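Local coordinates for protein Protease/Reverse transcriptase/ribonuclease H (Eastern chimpanzee simian foamy virus, PDB 7KSF) that copies RNA into DNA as a reverse transcriptase, degrades RNA in RNA-DNA hybrids and probably cleaves viral polyproteins through its aspartic protease domain, at residues T24-P29 with I79-T84; Q53-V58 with E68-A73. The protein carries 1 engineered substitution. One frame throughout, in Å; residues are numbered along the deposited sequence.

Contact 1. Residues T24-P29 with I79-T84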
loop_
_atom_site.group_PDB
_atom_site.type_symbol
_atom_site.label_atom_id
_atom_site.label_comp_id
_atom_site.label_asym_id
_atom_site.label_seq_id
_atom_site.Cartn_x
_atom_site.Cartn_y
_atom_site.Cartn_z
ATOM N N THR A 24 38.335 9.962 -21.519
ATOM C CA THR A 24 39.359 9.454 -20.620
ATOM C C THR A 24 39.618 7.972 -20.888
ATOM O O THR A 24 38.790 7.258 -21.463
ATOM C CB THR A 24 38.946 9.667 -19.164
ATOM O OG1 THR A 24 37.623 9.159 -18.963
ATOM C CG2 THR A 24 38.976 11.151 -18.814
ATOM N N ILE A 25 40.793 7.512 -20.461
ATOM C CA ILE A 25 41.249 6.159 -20.761
ATOM C C ILE A 25 40.523 5.148 -19.888
ATOM O O ILE A 25 39.741 5.513 -19.004
ATOM C CB ILE A 25 42.773 6.037 -20.595
ATOM C CG1 ILE A 25 43.181 6.344 -19.154
ATOM C CG2 ILE A 25 43.489 6.956 -21.571
ATOM C CD1 ILE A 25 44.631 6.037 -18.861
ATOM N N THR A 26 40.791 3.867 -20.130
ATOM C CA THR A 26 40.058 2.800 -19.461
ATOM C C THR A 26 40.517 2.649 -18.018
ATOM O O THR A 26 41.716 2.587 -17.733
ATOM C CB THR A 26 40.249 1.483 -20.218
ATOM O OG1 THR A 26 39.599 1.566 -21.493
ATOM C CG2 THR A 26 39.661 0.320 -19.431
ATOM N N CYS A 27 39.552 2.600 -17.103
ATOM C CA CYS A 27 39.814 2.319 -15.700
ATOM C C CYS A 27 39.709 0.825 -15.436
ATOM O O CYS A 27 38.983 0.100 -16.123
ATOM C CB CYS A 27 38.837 3.073 -14.799
ATOM S SG CYS A 27 39.002 4.868 -14.833
ATOM N N ILE A 28 40.440 0.371 -14.424
ATOM C CA ILE A 28 40.493 -1.047 -14.079
ATOM C C ILE A 28 40.459 -1.159 -12.560
ATOM O O ILE A 28 41.045 -0.307 -11.875
ATOM C CB ILE A 28 41.740 -1.713 -14.684
ATOM C CG1 ILE A 28 41.513 -2.003 -16.171
ATOM C CG2 ILE A 28 42.135 -2.983 -13.912
ATOM C CD1 ILE A 28 42.603 -2.847 -16.821
ATOM N N PRO A 29 39.741 -2.135 -11.989
ATOM C CA PRO A 29 39.787 -2.327 -10.534
ATOM C C PRO A 29 41.219 -2.380 -10.015
ATOM O O PRO A 29 42.105 -2.971 -10.635
ATOM C CB PRO A 29 39.066 -3.662 -10.332
ATOM C CG PRO A 29 38.104 -3.718 -11.460
ATOM C CD PRO A 29 38.737 -3.003 -12.628
ATOM N N ILE A 79 34.716 -2.476 -14.869
ATOM C CA ILE A 79 35.740 -1.968 -15.774
ATOM C C ILE A 79 35.103 -0.848 -16.593
ATOM O O ILE A 79 34.343 -1.104 -17.530
ATOM C CB ILE A 79 36.311 -3.066 -16.672
ATOM C CG1 ILE A 79 36.990 -4.146 -15.830
ATOM C CG2 ILE A 79 37.295 -2.478 -17.666
ATOM C CD1 ILE A 79 37.559 -5.288 -16.649
ATOM N N LEU A 80 35.404 0.395 -16.229
ATOM C CA LEU A 80 34.978 1.542 -17.023
ATOM C C LEU A 80 35.742 1.524 -18.341
ATOM O O LEU A 80 36.948 1.791 -18.370
ATOM C CB LEU A 80 35.224 2.840 -16.262
ATOM C CG LEU A 80 34.667 4.118 -16.893
ATOM C CD1 LEU A 80 33.148 4.080 -16.931
ATOM C CD2 LEU A 80 35.160 5.341 -16.140
ATOM N N LEU A 81 35.048 1.207 -19.427
ATOM C CA LEU A 81 35.686 0.911 -20.702
ATOM C C LEU A 81 35.688 2.153 -21.586
ATOM O O LEU A 81 34.623 2.679 -21.928
ATOM C CB LEU A 81 34.968 -0.241 -21.400
ATOM C CG LEU A 81 35.613 -0.774 -22.677
ATOM C CD1 LEU A 81 37.078 -1.095 -22.433
ATOM C CD2 LEU A 81 34.862 -2.005 -23.149
ATOM N N SER A 82 36.880 2.608 -21.958
ATOM C CA SER A 82 36.985 3.739 -22.867
ATOM C C SER A 82 36.492 3.331 -24.253
ATOM O O SER A 82 36.787 2.227 -24.718
ATOM C CB SER A 82 38.430 4.235 -22.941
ATOM O OG SER A 82 38.532 5.409 -23.726
ATOM N N PRO A 83 35.739 4.199 -24.936
ATOM C CA PRO A 83 35.187 3.813 -26.246
ATOM C C PRO A 83 36.242 3.635 -27.314
ATOM O O PRO A 83 36.032 2.881 -28.271
ATOM C CB PRO A 83 34.246 4.976 -26.574
ATOM C CG PRO A 83 34.861 6.143 -25.883
ATOM C CD PRO A 83 35.433 5.598 -24.599
ATOM N N THR A 84 37.384 4.310 -27.171
ATOM C CA THR A 84 38.422 4.258 -28.194
ATOM C C THR A 84 39.106 2.897 -28.235
ATOM O O THR A 84 39.349 2.348 -29.315
ATOM C CB THR A 84 39.446 5.359 -27.938
ATOM O OG1 THR A 84 38.926 6.610 -28.408
ATOM C CG2 THR A 84 40.749 5.042 -28.634
#
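Thr26 and Ser82 meet through the threonine hydroxyl where the weakly bonded strand about 26-29 runs antiparallel to strand 79-81 in the retropepsin-like beta fold of the protease. The amide N of Ser82 gives a hydrogen bond to Thr26 OG1 at 2.9 Å, with 160° at the hydrogen. OG1 stands beside the backbone N of Thr26 and anti to its carbonyl carbon (chi1 -68°), which turns it to that amide while CG2 goes the other way, near Leu80 O and, farther out, Ile79 CG2. One residue along, Cys27 N donates to Leu80 O at 3.0 Å, approaching in the carbonyl plane although the bond is bent. Ser82 OG donates to Thr24 O at 2.9 Å, the donor tilted 30° from that carbonyl plane. Side-chain hydroxyls thus take part in two of the three bonds, one as acceptor and one as donor, and only the Cys27-Leu80 bond joins backbone to backbone.

Cys27 CB lies against Leu80 CB, with SG farther out by Leu80 CD2; at the far end the Pro29 ring crosses Ile79 at about a right angle.

In the next shell, Asp85 OD2 is hydrogen-bonded to Thr26 OG1, so the buried hydroxyl is gripped by two partners and its rotation is probably fixed. Strand 14-19 bonds to Ile79 and Leu81, while strand 65-74 bonds to Thr26, setting 26-29 between 65-74 and 79-81. Leu15 of strand 14-19 touches both Pro29 and Ile79, whose closest approach is Pro29 CD to Ile79 CG1 at 3.8 Å.

Contact 2. Residues Q53-V58 with E68-A73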
loop_
_atom_site.group_PDB
_atom_site.type_symbol
_atom_site.label_atom_id
_atom_site.label_comp_id
_atom_site.label_asym_id
_atom_site.label_seq_id
_atom_site.Cartn_x
_atom_site.Cartn_y
_atom_site.Cartn_z
ATOM N N GLN A 53 48.311 9.252 -10.607
ATOM C CA GLN A 53 48.210 7.807 -10.463
ATOM C C GLN A 53 49.059 7.127 -11.529
ATOM O O GLN A 53 49.329 7.692 -12.592
ATOM C CB GLN A 53 46.747 7.334 -10.564
ATOM C CG GLN A 53 45.798 8.016 -9.580
ATOM C CD GLN A 53 44.354 7.578 -9.756
ATOM O OE1 GLN A 53 44.060 6.666 -10.530
ATOM N NE2 GLN A 53 43.445 8.232 -9.041
ATOM N N ASN A 54 49.480 5.900 -11.230
ATOM C CA ASN A 54 50.321 5.148 -12.150
ATOM C C ASN A 54 49.530 4.706 -13.379
ATOM O O ASN A 54 48.318 4.488 -13.323
ATOM C CB ASN A 54 50.920 3.924 -11.457
ATOM C CG ASN A 54 51.953 4.293 -10.415
ATOM O OD1 ASN A 54 52.032 5.440 -9.980
ATOM N ND2 ASN A 54 52.753 3.316 -10.006
ATOM N N VAL A 55 50.242 4.564 -14.492
ATOM C CA VAL A 55 49.660 4.179 -15.772
ATOM C C VAL A 55 50.304 2.875 -16.224
ATOM O O VAL A 55 51.525 2.713 -16.134
ATOM C CB VAL A 55 49.852 5.284 -16.833
ATOM C CG1 VAL A 55 49.209 4.881 -18.142
ATOM C CG2 VAL A 55 49.273 6.601 -16.341
ATOM N N TYR A 56 49.476 1.950 -16.711
ATOM C CA TYR A 56 49.957 0.637 -17.128
ATOM C C TYR A 56 49.521 0.316 -18.553
ATOM O O TYR A 56 49.017 1.186 -19.272
ATOM C CB TYR A 56 49.451 -0.454 -16.178
ATOM C CG TYR A 56 49.545 -0.119 -14.707
ATOM C CD1 TYR A 56 48.556 0.628 -14.078
ATOM C CD2 TYR A 56 50.608 -0.573 -13.940
ATOM C CE1 TYR A 56 48.632 0.929 -12.733
ATOM C CE2 TYR A 56 50.692 -0.279 -12.589
ATOM C CZ TYR A 56 49.701 0.473 -11.993
ATOM O OH TYR A 56 49.782 0.767 -10.650
ATOM N N TYR A 57 49.707 -0.940 -18.961
ATOM C CA TYR A 57 49.251 -1.414 -20.266
ATOM C C TYR A 57 49.049 -2.917 -20.154
ATOM O O TYR A 57 50.025 -3.674 -20.136
ATOM C CB TYR A 57 50.253 -1.062 -21.362
ATOM C CG TYR A 57 49.730 -1.218 -22.773
ATOM C CD1 TYR A 57 48.988 -0.213 -23.377
ATOM C CD2 TYR A 57 49.996 -2.367 -23.507
ATOM C CE1 TYR A 57 48.511 -0.352 -24.671
ATOM C CE2 TYR A 57 49.529 -2.514 -24.802
ATOM C CZ TYR A 57 48.785 -1.504 -25.380
ATOM O OH TYR A 57 48.316 -1.646 -26.667
ATOM N N VAL A 58 47.789 -3.349 -20.065
ATOM C CA VAL A 58 47.450 -4.736 -19.785
ATOM C C VAL A 58 46.552 -5.264 -20.898
ATOM O O VAL A 58 45.983 -4.510 -21.686
ATOM C CB VAL A 58 46.763 -4.905 -18.412
ATOM C CG1 VAL A 58 47.709 -4.515 -17.283
ATOM C CG2 VAL A 58 45.477 -4.094 -18.345
ATOM N N GLU A 68 44.074 -4.873 -25.820
ATOM C CA GLU A 68 45.226 -4.209 -25.222
ATOM C C GLU A 68 44.941 -2.715 -25.134
ATOM O O GLU A 68 44.508 -2.109 -26.118
ATOM C CB GLU A 68 46.488 -4.457 -26.045
ATOM C CG GLU A 68 46.860 -5.921 -26.194
ATOM C CD GLU A 68 48.107 -6.114 -27.032
ATOM O OE1 GLU A 68 48.609 -5.112 -27.584
ATOM O OE2 GLU A 68 48.588 -7.262 -27.135
ATOM N N ALA A 69 45.186 -2.130 -23.965
ATOM C CA ALA A 69 44.872 -0.723 -23.782
ATOM C C ALA A 69 45.707 -0.142 -22.648
ATOM O O ALA A 69 46.146 -0.852 -21.741
ATOM C CB ALA A 69 43.381 -0.516 -23.502
ATOM N N GLU A 70 45.920 1.170 -22.727
ATOM C CA GLU A 70 46.557 1.930 -21.658
ATOM C C GLU A 70 45.511 2.261 -20.601
ATOM O O GLU A 70 44.485 2.878 -20.910
ATOM C CB GLU A 70 47.190 3.197 -22.225
ATOM C CG GLU A 70 47.604 4.217 -21.187
ATOM C CD GLU A 70 48.045 5.529 -21.805
ATOM O OE1 GLU A 70 47.942 5.663 -23.044
ATOM O OE2 GLU A 70 48.487 6.426 -21.058
ATOM N N VAL A 71 45.765 1.854 -19.355
ATOM C CA VAL A 71 44.750 1.898 -18.312
ATOM C C VAL A 71 45.299 2.556 -17.053
ATOM O O VAL A 71 46.511 2.642 -16.838
ATOM C CB VAL A 71 44.213 0.490 -17.968
ATOM C CG1 VAL A 71 43.486 -0.111 -19.161
ATOM C CG2 VAL A 71 45.353 -0.412 -17.519
ATOM N N ILE A 72 44.373 3.031 -16.219
ATOM C CA ILE A 72 44.669 3.476 -14.861
ATOM C C ILE A 72 43.892 2.586 -13.905
ATOM O O ILE A 72 43.306 1.578 -14.315
ATOM C CB ILE A 72 44.304 4.954 -14.635
ATOM C CG1 ILE A 72 42.811 5.189 -14.846
ATOM C CG2 ILE A 72 45.106 5.849 -15.564
ATOM C CD1 ILE A 72 42.369 6.573 -14.427
ATOM N N ALA A 73 43.863 2.960 -12.632
ATOM C CA ALA A 73 43.169 2.190 -11.613
ATOM C C ALA A 73 41.735 2.687 -11.439
ATOM O O ALA A 73 41.336 3.726 -11.971
ATOM C CB ALA A 73 43.927 2.260 -10.289
#
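Tyr57 lies across the backbone of residues 68-70 on the beta hairpin formed by strands 52-62 and 65-74 of the protease. Its CB is still 4.1 Å from Ala69 O. Beyond it, CG is placed anti to the backbone N (chi1 -166°), a turn that lays the ring over the partner strand. CD1 comes to 3.3 Å from Ala69 O, CE1 passes the Ala69 carbonyl carbon and Glu70 N, and Ala69 N sits 3.8 Å above one face, displaced toward the rim. CZ and CE2 reach Glu68 CB, and OH ends beside that same CB. The Glu68 carboxylate is turned 75° from the ring plane, and no hydrogen bond to the phenol forms.

In the backbone pairing, Tyr56 N donates to Val71 O at 3.0 Å in a nearly straight bond; the return bond from Val71 N is weak, as are both between Val58 and Ala69. Near Tyr57, the extended Glu70 chain crosses Val55, CG meeting its CG1. On the other face, Val58 and Val71 pack toward Ile28 of strand 26-29, crossing at about a right angle with their CG2 atoms 3.8 Å apart.

How the contacts relate
Contacts 1 and 2 belong to one protease sheet, their centres about 9 Å apart, and share the border between strands 26-29 and 65-74. There Thr26 O and Ile72 N, 3.1 Å apart, probably form a hydrogen bond, tying segment 79-84 through Thr26 to the hairpin. Ile28 CD1 packs against Val58 CG2. Segment 24-29 closely follows the turn equivalent to the retropepsin Asp-Ser/Thr-Gly motif; here Ala20, possibly the engineered residue, takes the aspartate's position. Leu81 bonds to Ala20 through the backbone and Leu80 packs on it. Retropepsins build their active site from two subunits, so this single chain probably presents one half. The calcium ion, at Gly596 and Glu642, belongs to the RNase H part.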